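Local coordinates for uncharacterized protein ygiD (Escherichia coli, PDB 2PW6), which opens the ring of L-DOPA between carbons 4 and 5 in vitro, giving a seco-DOPA that rearranges to betalamic acid, and binds zinc, at residues Arg14-Phe19 against Thr44-Gln49; Ser172-His177 against Gly261-Leu266. One frame throughout, in Å; residues are numbered along the deposited sequence.

From the N terminus, contact 1 comes first: 14-19 enters the main sheet as strand 17-21, the chain passes through helix 33-44, and the linker 44-49 returns to touch its start, closing a short loop before strand 50-60 begins. Contact 2 opens later, where strand 167-173 ends, and closes a longer loop, which carries H234, when 261-266 comes back. The two loops therefore follow one another in series, neither enclosing nor crossing the other. Their centres are about 22 Å apart, yet strands 17-21 and 167-173 are neighbours in the sheet, and the ring of F19, in segment 14-19, packs on G173, N174, V175 and L266 of contact 2.

Contact 1: residues Arg14-Phe19 against Thr44-Gln49; sequences RMPALF and TLPRPQ
The end-to-end directions of M15-L18 and L45-P48 lie 112° apart, with M15 CA still 7.0 Å from P46 CA at their nearest pairing, and no hydrogen bond crosses. The contact belongs to a beta-alpha-beta crossover: strand 17-21, helix 33-44 and strand 50-60 follow in sequence, while strand 167-173 lies between the two parallel strands in the sheet. L45, the first residue to leave the helix, starts the linker that packs back on the entering strand.

Proline rings and aliphatic branches do the work. Selenomethionine M15 curls, its chain bent at chi2 (-65°) and again at chi3 (-52°), and this folding brings SE and CE onto the linker. SE slides along P46, 4.0 Å from P46 CB, while CE crosses P48 at about a right angle, 3.7 Å from P48 CB and equally near P48 CG. M168 of strand 167-173 also touches both M15 and P48. Between the neighbouring proline rings, P16 CD touches P46 CG at 3.8 Å. R47 points away from this apolar seam and forms a salt bridge with D135.

Deeper along the strand, L18 and L45 reach for each other tip to tip, and Q269 of strand 268-270 touches both. L45 CD1 meets both branches of L18, 3.6 Å from L18 CD2 and 3.8 Å from L18 CD1. Its other methyl, L45 CD2, lies 4.0 Å from P16 CG.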
loop_
_atom_site.group_PDB
_atom_site.type_symbol
_atom_site.label_atom_id
_atom_site.label_comp_id
_atom_site.label_asym_id
_atom_site.label_seq_id
_atom_site.Cartn_x
_atom_site.Cartn_y
_atom_site.Cartn_z
ATOM N N ARG A 14 10.484 -27.340 17.844
ATOM C CA ARG A 14 9.696 -27.307 16.566
ATOM C C ARG A 14 8.789 -26.067 16.458
ATOM O O ARG A 14 7.864 -25.880 17.266
ATOM C CB ARG A 14 8.854 -28.566 16.398
ATOM C CG ARG A 14 7.879 -28.423 15.259
ATOM C CD ARG A 14 7.435 -29.741 14.739
ATOM N NE ARG A 14 7.547 -29.660 13.308
ATOM C CZ ARG A 14 7.403 -30.670 12.474
ATOM N NH1 ARG A 14 7.106 -31.887 12.933
ATOM N NH2 ARG A 14 7.565 -30.443 11.164
HETATM N N MSE A 15 9.062 -25.231 15.458
HETATM C CA MSE A 15 8.407 -23.927 15.351
HETATM C C MSE A 15 7.001 -24.059 14.791
HETATM O O MSE A 15 6.758 -24.911 13.931
HETATM C CB MSE A 15 9.226 -22.984 14.480
HETATM C CG MSE A 15 10.538 -22.534 15.101
HETATM SE SE MSE A 15 10.338 -21.455 16.704
HETATM C CE MSE A 15 9.101 -20.072 16.107
ATOM N N PRO A 16 6.062 -23.237 15.305
ATOM C CA PRO A 16 4.722 -23.161 14.710
ATOM C C PRO A 16 4.714 -22.361 13.391
ATOM O O PRO A 16 5.595 -21.530 13.163
ATOM C CB PRO A 16 3.910 -22.427 15.781
ATOM C CG PRO A 16 4.931 -21.536 16.463
ATOM C CD PRO A 16 6.208 -22.339 16.474
ATOM N N ALA A 17 3.746 -22.650 12.526
ATOM C CA ALA A 17 3.427 -21.777 11.399
ATOM C C ALA A 17 2.114 -21.002 11.662
ATOM O O ALA A 17 1.177 -21.501 12.293
ATOM C CB ALA A 17 3.363 -22.565 10.091
ATOM N N LEU A 18 2.077 -19.767 11.187
ATOM C CA LEU A 18 1.002 -18.844 11.477
ATOM C C LEU A 18 0.481 -18.175 10.224
ATOM O O LEU A 18 1.259 -17.600 9.457
ATOM C CB LEU A 18 1.489 -17.768 12.432
ATOM C CG LEU A 18 1.245 -17.958 13.927
ATOM C CD1 LEU A 18 1.854 -19.232 14.468
ATOM C CD2 LEU A 18 1.849 -16.764 14.623
ATOM N N PHE A 19 -0.832 -18.285 10.018
ATOM C CA PHE A 19 -1.572 -17.474 9.037
ATOM C C PHE A 19 -2.350 -16.413 9.784
ATOM O O PHE A 19 -3.148 -16.734 10.639
ATOM C CB PHE A 19 -2.556 -18.318 8.198
ATOM C CG PHE A 19 -3.445 -17.482 7.317
ATOM C CD1 PHE A 19 -2.943 -16.894 6.169
ATOM C CD2 PHE A 19 -4.785 -17.221 7.685
ATOM C CE1 PHE A 19 -3.736 -16.111 5.374
ATOM C CE2 PHE A 19 -5.592 -16.425 6.899
ATOM C CZ PHE A 19 -5.085 -15.876 5.749
ATOM N N THR A 44 4.114 -15.157 23.553
ATOM C CA THR A 44 3.802 -16.529 23.946
ATOM C C THR A 44 4.492 -17.624 23.145
ATOM O O THR A 44 4.818 -18.691 23.690
ATOM C CB THR A 44 2.257 -16.719 23.944
ATOM O OG1 THR A 44 1.762 -16.471 25.269
ATOM C CG2 THR A 44 1.813 -18.111 23.455
ATOM N N LEU A 45 4.710 -17.382 21.856
ATOM C CA LEU A 45 5.292 -18.418 21.003
ATOM C C LEU A 45 6.804 -18.500 21.184
ATOM O O LEU A 45 7.451 -17.496 21.517
ATOM C CB LEU A 45 4.925 -18.209 19.530
ATOM C CG LEU A 45 3.454 -18.338 19.135
ATOM C CD1 LEU A 45 3.293 -17.931 17.686
ATOM C CD2 LEU A 45 2.901 -19.743 19.372
ATOM N N PRO A 46 7.366 -19.708 20.992
ATOM C CA PRO A 46 8.814 -19.862 20.977
ATOM C C PRO A 46 9.448 -18.864 20.004
ATOM O O PRO A 46 9.087 -18.808 18.836
ATOM C CB PRO A 46 9.020 -21.314 20.500
ATOM C CG PRO A 46 7.677 -21.755 19.960
ATOM C CD PRO A 46 6.682 -20.996 20.769
ATOM N N ARG A 47 10.339 -18.046 20.538
ATOM C CA ARG A 47 11.140 -17.102 19.784
ATOM C C ARG A 47 11.921 -17.818 18.666
ATOM O O ARG A 47 12.624 -18.797 18.938
ATOM C CB ARG A 47 12.099 -16.427 20.755
ATOM C CG ARG A 47 12.989 -15.404 20.147
ATOM C CD ARG A 47 12.420 -14.023 20.324
ATOM N NE ARG A 47 13.502 -13.049 20.280
ATOM C CZ ARG A 47 13.373 -11.769 20.598
ATOM N NH1 ARG A 47 12.192 -11.286 20.979
ATOM N NH2 ARG A 47 14.434 -10.970 20.525
ATOM N N PRO A 48 11.761 -17.351 17.400
ATOM C CA PRO A 48 12.430 -17.954 16.239
ATOM C C PRO A 48 13.847 -17.449 16.001
ATOM O O PRO A 48 14.143 -16.277 16.232
ATOM C CB PRO A 48 11.536 -17.547 15.041
ATOM C CG PRO A 48 10.509 -16.640 15.573
ATOM C CD PRO A 48 10.869 -16.257 16.987
ATOM N N GLN A 49 14.692 -18.359 15.516
ATOM C CA GLN A 49 16.015 -18.028 14.983
ATOM C C GLN A 49 15.880 -17.064 13.820
ATOM O O GLN A 49 16.692 -16.137 13.691
ATOM C CB GLN A 49 16.745 -19.288 14.530
ATOM C CG GLN A 49 17.958 -19.674 15.399
ATOM C CD GLN A 49 17.607 -19.853 16.877
ATOM O OE1 GLN A 49 17.503 -18.874 17.635
ATOM N NE2 GLN A 49 17.440 -21.111 17.294
#

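Contact 2: residues Ser172-His177 against Gly261-Leu266. With ZN (zinc ion), chain D.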
loop_
_atom_site.group_PDB
_atom_site.type_symbol
_atom_site.label_atom_id
_atom_site.label_comp_id
_atom_site.label_asym_id
_atom_site.label_seq_id
_atom_site.Cartn_x
_atom_site.Cartn_y
_atom_site.Cartn_z
ATOM N N SER A 172 0.491 -13.946 5.850
ATOM C CA SER A 172 -0.591 -13.021 6.153
ATOM C C SER A 172 -1.406 -12.662 4.919
ATOM O O SER A 172 -0.855 -12.423 3.836
ATOM C CB SER A 172 -0.165 -11.784 6.985
ATOM O OG SER A 172 0.206 -10.653 6.218
ATOM N N GLY A 173 -2.729 -12.676 5.110
ATOM C CA GLY A 173 -3.695 -12.312 4.069
ATOM C C GLY A 173 -5.074 -12.268 4.689
ATOM O O GLY A 173 -5.225 -11.700 5.761
ATOM N N ASN A 174 -6.059 -12.906 4.035
ATOM C CA ASN A 174 -7.505 -12.794 4.416
ATOM C C ASN A 174 -8.273 -13.810 3.599
ATOM O O ASN A 174 -8.312 -13.716 2.348
ATOM C CB ASN A 174 -8.122 -11.388 4.128
ATOM C CG ASN A 174 -7.575 -10.257 5.026
ATOM O OD1 ASN A 174 -6.953 -9.294 4.518
ATOM N ND2 ASN A 174 -7.874 -10.312 6.340
ATOM N N VAL A 175 -8.865 -14.796 4.273
ATOM C CA VAL A 175 -9.623 -15.838 3.599
ATOM C C VAL A 175 -10.950 -15.333 2.947
ATOM O O VAL A 175 -11.493 -15.995 2.019
ATOM C CB VAL A 175 -9.875 -17.048 4.522
ATOM C CG1 VAL A 175 -8.563 -17.512 5.144
ATOM C CG2 VAL A 175 -10.930 -16.716 5.618
ATOM N N VAL A 176 -11.426 -14.160 3.379
ATOM C CA VAL A 176 -12.483 -13.418 2.653
ATOM C C VAL A 176 -12.022 -12.013 2.350
ATOM O O VAL A 176 -11.666 -11.241 3.268
ATOM C CB VAL A 176 -13.890 -13.308 3.423
ATOM C CG1 VAL A 176 -14.926 -12.605 2.536
ATOM C CG2 VAL A 176 -14.397 -14.667 3.887
ATOM N N HIS A 177 -12.056 -11.652 1.067
ATOM C CA HIS A 177 -11.408 -10.425 0.691
ATOM C C HIS A 177 -11.927 -9.862 -0.605
ATOM O O HIS A 177 -11.322 -10.045 -1.674
ATOM C CB HIS A 177 -9.860 -10.613 0.633
ATOM C CG HIS A 177 -9.116 -9.336 0.383
ATOM N ND1 HIS A 177 -9.078 -8.728 -0.865
ATOM C CD2 HIS A 177 -8.440 -8.522 1.234
ATOM C CE1 HIS A 177 -8.338 -7.629 -0.771
ATOM N NE2 HIS A 177 -7.959 -7.473 0.491
ATOM N N GLY A 261 -18.268 -6.312 7.180
ATOM C CA GLY A 261 -19.114 -7.184 6.388
ATOM C C GLY A 261 -18.407 -8.307 5.645
ATOM O O GLY A 261 -18.917 -9.424 5.595
ATOM N N SER A 262 -17.251 -8.035 5.045
ATOM C CA SER A 262 -16.569 -9.122 4.324
ATOM C C SER A 262 -15.051 -9.286 4.528
ATOM O O SER A 262 -14.479 -10.201 3.978
ATOM C CB SER A 262 -16.907 -9.089 2.826
ATOM O OG SER A 262 -16.616 -7.816 2.336
ATOM N N LEU A 263 -14.403 -8.435 5.313
ATOM C CA LEU A 263 -12.990 -8.664 5.619
ATOM C C LEU A 263 -12.810 -9.745 6.684
ATOM O O LEU A 263 -12.925 -9.466 7.875
ATOM C CB LEU A 263 -12.306 -7.362 6.029
ATOM C CG LEU A 263 -10.770 -7.306 6.013
ATOM C CD1 LEU A 263 -10.146 -7.639 4.612
ATOM C CD2 LEU A 263 -10.367 -5.934 6.422
ATOM N N SER A 264 -12.511 -10.978 6.271
ATOM C CA SER A 264 -12.275 -12.015 7.289
ATOM C C SER A 264 -10.896 -11.967 7.987
ATOM O O SER A 264 -9.843 -11.794 7.353
ATOM C CB SER A 264 -12.597 -13.418 6.813
ATOM O OG SER A 264 -12.345 -14.320 7.881
HETATM N N MSE A 265 -10.949 -12.100 9.310
HETATM C CA MSE A 265 -9.797 -11.863 10.174
HETATM C C MSE A 265 -9.347 -13.177 10.781
HETATM O O MSE A 265 -8.531 -13.209 11.705
HETATM C CB MSE A 265 -10.129 -10.843 11.279
HETATM C CG MSE A 265 -10.291 -9.382 10.870
HETATM SE SE MSE A 265 -8.906 -8.534 9.727
HETATM C CE MSE A 265 -8.630 -6.865 10.664
ATOM N N LEU A 266 -9.893 -14.264 10.253
ATOM C CA LEU A 266 -9.517 -15.598 10.633
ATOM C C LEU A 266 -7.998 -15.858 10.585
ATOM O O LEU A 266 -7.402 -15.944 9.493
ATOM C CB LEU A 266 -10.226 -16.605 9.738
ATOM C CG LEU A 266 -9.943 -18.069 10.056
ATOM C CD1 LEU A 266 -10.410 -18.436 11.473
ATOM C CD2 LEU A 266 -10.641 -18.905 9.071
HETATM ZN ZN ZN D . -9.552 -9.146 -2.813
HETATM O O HOH W 1 -8.233 -14.408 7.167
#
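L263 CD1 lies over one face of the N174 carboxamide, 3.7 Å from N174 CG, and also meets the H177 imidazole obliquely near CD2. At the amide's nitrogen end, N174 ND2 donates to S264 O (2.7 Å, N-H...O angle 150°), with the acceptor 17° out of the amide plane, and gives a second hydrogen bond to H22 O; the selenium of M265 comes alongside. Two bonds thus fix the amide's rotation. With an alanine here, S264 O and H22 O would probably each lose a donor, and a gap would be likely to open beside L263 CD1.

The H177 ring stacks on that of H234. H177 ND1 binds a zinc ion at 2.0 Å and H177 O binds the same ion at 2.3 Å. With CG anti to the backbone N and beside the carbonyl carbon (chi1 -174°), the ring lies on the same side as the carbonyl, consistent with ND1 and O reaching the one ion. Across the ring, H177 NE2 is hydrogen-bonded to D86 of the second subunit.

The backbones are joined by S264 N donating to V176 O (3.1 Å), while S264 CB packs 3.6 Å from V176 CB. A water accepts from V175 N and donates to S264 O and L266 O, giving S264 O a second donor. S264 OG pairs with N198. V175 CG2 rests against L266 CD2, 4.1 Å away.

S262 and L263 form a classic beta bulge opposite strand 258-259. The whole is the turn leaving strand 167-173 in a LigB-type extradiol dioxygenase: it carries the zinc-binding H177 and places N174 near a separate bound zinc ion, beside H22 of the site formed by H22, H57 and H234.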